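Local coordinates for protein TRAS1 ORF2p (Bombyx mori, PDB 1WDU) that probably nicks telomeric DNA for a non-LTR retrotransposon, through the N-terminal, DNase I-like endonuclease domain studied here, at residues T74-G77 with D78-K82; Q99-N103 with N104-V108. The protein carries 1 engineered substitution. All blocks are in the same frame, centred on the assembly; numbering follows the deposited sequence.

Contact 1 of 2, residues T74-G77 with D78-K82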
loop_
_atom_site.group_PDB
_atom_site.type_symbol
_atom_site.label_atom_id
_atom_site.label_comp_id
_atom_site.label_asym_id
_atom_site.label_seq_id
_atom_site.Cartn_x
_atom_site.Cartn_y
_atom_site.Cartn_z
ATOM N N THR A 74 8.313 -6.355 -10.412
ATOM C CA THR A 74 9.274 -7.223 -11.082
ATOM C C THR A 74 9.620 -8.456 -10.256
ATOM O O THR A 74 10.071 -8.343 -9.114
ATOM C CB THR A 74 10.569 -6.466 -11.378
ATOM O OG1 THR A 74 10.248 -5.212 -11.992
ATOM C CG2 THR A 74 11.454 -7.280 -12.316
ATOM N N ALA A 75 9.422 -9.632 -10.846
ATOM C CA ALA A 75 9.706 -10.888 -10.164
ATOM C C ALA A 75 11.199 -11.175 -10.098
ATOM O O ALA A 75 11.959 -10.770 -10.974
ATOM C CB ALA A 75 8.987 -12.039 -10.863
ATOM N N GLN A 76 11.603 -11.884 -9.047
ATOM C CA GLN A 76 13.000 -12.249 -8.839
ATOM C C GLN A 76 13.244 -13.631 -9.444
ATOM O O GLN A 76 12.295 -14.337 -9.802
ATOM C CB GLN A 76 13.320 -12.283 -7.341
ATOM C CG GLN A 76 12.778 -11.103 -6.551
ATOM C CD GLN A 76 13.313 -9.777 -7.040
ATOM O OE1 GLN A 76 14.509 -9.499 -6.938
ATOM N NE2 GLN A 76 12.427 -8.945 -7.580
ATOM N N GLY A 77 14.513 -14.015 -9.547
ATOM C CA GLY A 77 14.864 -15.310 -10.110
ATOM C C GLY A 77 14.042 -16.485 -9.602
ATOM O O GLY A 77 13.587 -17.313 -10.393
ATOM N N ASP A 78 13.848 -16.562 -8.288
ATOM C CA ASP A 78 13.076 -17.649 -7.695
ATOM C C ASP A 78 11.567 -17.407 -7.760
ATOM O O ASP A 78 10.784 -18.160 -7.179
ATOM C CB ASP A 78 13.500 -17.864 -6.240
ATOM C CG ASP A 78 13.460 -16.588 -5.432
ATOM O OD1 ASP A 78 12.418 -15.901 -5.460
ATOM O OD2 ASP A 78 14.468 -16.271 -4.769
ATOM N N GLY A 79 11.165 -16.354 -8.466
ATOM C CA GLY A 79 9.752 -16.047 -8.601
ATOM C C GLY A 79 9.194 -15.103 -7.548
ATOM O O GLY A 79 8.004 -14.790 -7.570
ATOM N N THR A 80 10.054 -14.642 -6.640
ATOM C CA THR A 80 9.651 -13.742 -5.560
ATOM C C THR A 80 9.142 -12.368 -5.998
ATOM O O THR A 80 9.827 -11.620 -6.696
ATOM C CB THR A 80 10.809 -13.542 -4.540
ATOM O OG1 THR A 80 10.769 -14.598 -3.577
ATOM C CG2 THR A 80 10.683 -12.208 -3.806
ATOM N N VAL A 81 7.925 -12.058 -5.565
ATOM C CA VAL A 81 7.284 -10.782 -5.853
ATOM C C VAL A 81 7.123 -10.092 -4.505
ATOM O O VAL A 81 6.512 -10.635 -3.587
ATOM C CB VAL A 81 5.905 -10.989 -6.508
ATOM C CG1 VAL A 81 5.242 -9.655 -6.767
ATOM C CG2 VAL A 81 6.071 -11.772 -7.819
ATOM N N LYS A 82 7.685 -8.902 -4.379
ATOM C CA LYS A 82 7.621 -8.179 -3.119
ATOM C C LYS A 82 6.391 -7.293 -2.967
ATOM O O LYS A 82 5.974 -7.006 -1.852
ATOM C CB LYS A 82 8.901 -7.355 -2.947
ATOM C CG LYS A 82 10.146 -8.210 -3.124
ATOM C CD LYS A 82 11.422 -7.428 -2.932
ATOM C CE LYS A 82 12.634 -8.300 -3.244
ATOM N NZ LYS A 82 13.884 -7.502 -3.172
HETATM O O HOH W 1 9.394 -7.799 -6.747
#
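A local turn contact at the surface, in the loop between antiparallel strands 69-72 and 83-87, folds Gly79 and Thr80 back against Gln76. Gly79 N donates to Gln76 O (2.7 Å), closing a type I beta turn from Gln76 to Gly79, while Gln76 N donates to Thr80 O (3.0 Å). Together these bonds make a type I turn followed by a G1 beta bulge, and Gly79 suits the bulge position because at its positive phi of 91° a CB would press on the carbonyl oxygen of Asp78. Asp78 turns its carboxylate toward Thr80. With chi1 at 52°, CG lies between the backbone N and the carbonyl carbon, and OD1 takes two bonds from Thr80: the N, 2.9 Å from OD1 in an Asx turn, and OG1 on the syn side. Gln76 CG packs alongside Thr80 CG2 at 3.6 Å. A bend at chi2 (-60°) then carries the amide back, where NE2 is bonded to Asn103 OD1 and, weakly, to Thr74 O. The Lys82 side chain passes across that of Gln76 at about a right angle, its CE 4.1 Å from Gln76 CD, while its NZ forms a salt bridge with Glu125. Replacing Gln76 by an alanine would probably cost Asn103 OD1 its amide donor and uncover the Thr80 methyl. A water links Thr74 O to Lys82 N.

Contact 2 of 2, residues Q99-N103 with N104-V108; sequences QLTTN and NIVVV
Leu100 lays its CB against CG2 of Val107 at 3.8 Å, the two side chains meeting at a slant, and its CD1 also approaches Val107 CG1. Ile105 comes in beside this pair: CD1 lies 3.4 Å from Leu100 O, and CG1 borders the hydroxyl of Thr102, so its apolar end lies against a backbone carbonyl oxygen and a side-chain hydroxyl. Thr101 uses its methyl instead. CG2 rests 3.4 Å from Val107 N and also touches Val106 CG2, while OG1 bonds to Pro98 O.

The turn itself is held by Thr102. Its backbone N donates to Ile105 O at 2.8 Å in a nearly straight bond (162°), and Thr101 CA adds a C-H...O contact to the same oxygen. In return, Thr102 OG1 accepts from Asn104 N (3.0 Å), which makes an ST turn, and from Ile105 N (3.1 Å). With chi1 at 69° the hydroxyl lies between the backbone N and the carbonyl carbon, placed to collect both N-H groups. Threonine fits here because its oxygen takes the role that a main-chain carbonyl would have in a regular antiparallel pair, and a further bond joins that oxygen to Gln136 OE1. The buried Asn104 spends its ND2 on Tyr123 O and Glu125 OE2.

The turn leads from strand 93-96 into strand 105-111, which pairs antiparallel with strand 116-123. Leu100, Asn104 and Ile105 all touch helix 131-142, whereas Val106 and Val108 meet Ile85 of strand 83-87, so the start of this beta strand lies between a helix and the other sheet of the alpha/beta sandwich.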
loop_
_atom_site.group_PDB
_atom_site.type_symbol
_atom_site.label_atom_id
_atom_site.label_comp_id
_atom_site.label_asym_id
_atom_site.label_seq_id
_atom_site.Cartn_x
_atom_site.Cartn_y
_atom_site.Cartn_z
ATOM N N GLN A 99 6.905 1.184 -16.886
ATOM C CA GLN A 99 8.068 2.040 -16.674
ATOM C C GLN A 99 8.278 2.431 -15.214
ATOM O O GLN A 99 9.405 2.693 -14.795
ATOM C CB GLN A 99 7.951 3.324 -17.512
ATOM C CG GLN A 99 8.041 3.100 -19.006
ATOM C CD GLN A 99 9.367 2.481 -19.421
ATOM O OE1 GLN A 99 10.430 3.100 -19.289
ATOM N NE2 GLN A 99 9.313 1.249 -19.922
ATOM N N LEU A 100 7.197 2.476 -14.442
ATOM C CA LEU A 100 7.301 2.882 -13.047
ATOM C C LEU A 100 7.431 1.726 -12.078
ATOM O O LEU A 100 7.899 1.901 -10.953
ATOM C CB LEU A 100 6.092 3.727 -12.664
ATOM C CG LEU A 100 5.895 4.969 -13.531
ATOM C CD1 LEU A 100 4.582 5.646 -13.171
ATOM C CD2 LEU A 100 7.078 5.911 -13.341
ATOM N N THR A 101 7.020 0.545 -12.514
ATOM C CA THR A 101 7.070 -0.630 -11.664
ATOM C C THR A 101 8.471 -1.218 -11.599
ATOM O O THR A 101 9.169 -1.308 -12.610
ATOM C CB THR A 101 6.083 -1.704 -12.163
ATOM O OG1 THR A 101 6.533 -2.218 -13.423
ATOM C CG2 THR A 101 4.696 -1.098 -12.335
ATOM N N THR A 102 8.871 -1.616 -10.394
ATOM C CA THR A 102 10.188 -2.195 -10.160
ATOM C C THR A 102 10.057 -3.466 -9.331
ATOM O O THR A 102 8.977 -4.056 -9.234
ATOM C CB THR A 102 11.088 -1.225 -9.376
ATOM O OG1 THR A 102 10.586 -1.095 -8.034
ATOM C CG2 THR A 102 11.110 0.149 -10.051
ATOM N N ASN A 103 11.165 -3.876 -8.727
ATOM C CA ASN A 103 11.187 -5.067 -7.890
ATOM C C ASN A 103 10.633 -4.764 -6.502
ATOM O O ASN A 103 10.389 -5.683 -5.718
ATOM C CB ASN A 103 12.622 -5.595 -7.754
ATOM C CG ASN A 103 13.216 -6.039 -9.086
ATOM O OD1 ASN A 103 13.607 -7.196 -9.244
ATOM N ND2 ASN A 103 13.290 -5.118 -10.048
ATOM N N ASN A 104 10.433 -3.481 -6.200
ATOM C CA ASN A 104 9.922 -3.075 -4.890
ATOM C C ASN A 104 8.600 -2.324 -4.935
ATOM O O ASN A 104 7.907 -2.227 -3.920
ATOM C CB ASN A 104 10.953 -2.213 -4.155
ATOM C CG ASN A 104 12.206 -2.981 -3.797
ATOM O OD1 ASN A 104 13.166 -3.033 -4.574
ATOM N ND2 ASN A 104 12.200 -3.603 -2.619
ATOM N N ILE A 105 8.254 -1.766 -6.093
ATOM C CA ILE A 105 6.994 -1.050 -6.202
ATOM C C ILE A 105 6.249 -1.402 -7.478
ATOM O O ILE A 105 6.856 -1.750 -8.508
ATOM C CB ILE A 105 7.160 0.505 -6.170
ATOM C CG1 ILE A 105 7.649 1.010 -7.524
ATOM C CG2 ILE A 105 8.111 0.935 -5.045
ATOM C CD1 ILE A 105 7.566 2.520 -7.654
ATOM N N VAL A 106 4.925 -1.340 -7.388
ATOM C CA VAL A 106 4.074 -1.601 -8.533
ATOM C C VAL A 106 3.093 -0.425 -8.556
ATOM O O VAL A 106 2.497 -0.052 -7.534
ATOM C CB VAL A 106 3.355 -2.986 -8.427
ATOM C CG1 VAL A 106 2.389 -3.011 -7.255
ATOM C CG2 VAL A 106 2.641 -3.302 -9.748
ATOM N N VAL A 107 2.985 0.194 -9.724
ATOM C CA VAL A 107 2.137 1.356 -9.896
ATOM C C VAL A 107 1.020 1.035 -10.877
ATOM O O VAL A 107 1.259 0.519 -11.983
ATOM C CB VAL A 107 2.965 2.556 -10.428
ATOM C CG1 VAL A 107 2.100 3.811 -10.481
ATOM C CG2 VAL A 107 4.202 2.769 -9.547
ATOM N N VAL A 108 -0.201 1.357 -10.469
ATOM C CA VAL A 108 -1.364 1.096 -11.297
ATOM C C VAL A 108 -2.402 2.194 -11.168
ATOM O O VAL A 108 -2.718 2.623 -10.057
ATOM C CB VAL A 108 -2.001 -0.256 -10.908
ATOM C CG1 VAL A 108 -3.498 -0.213 -11.101
ATOM C CG2 VAL A 108 -1.382 -1.368 -11.741
#

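In the fold
Contacts 1 and 2 follow each other along the chain, their centres about 13 Å apart on the same side of the molecule, and the two turns touch directly. Thr74 N probably donates to Thr102 O across 2.7 Å, and Asn103 OD1 lies 2.7 Å from Gln76 NE2. Packing joins them as well: Thr74 CB reaches Asn103 ND2 at 3.3 Å, and Lys82 CD lies 3.4 Å from Asn103 O. Contact 1 belongs to a loop of the six-stranded sheet, contact 2 to the turn leading into strand 105-111 of the seven-stranded one, so the loops of the two sheets meet here. Glu125 OE2 is common to both, in a salt bridge with Lys82 and a hydrogen bond with Asn104.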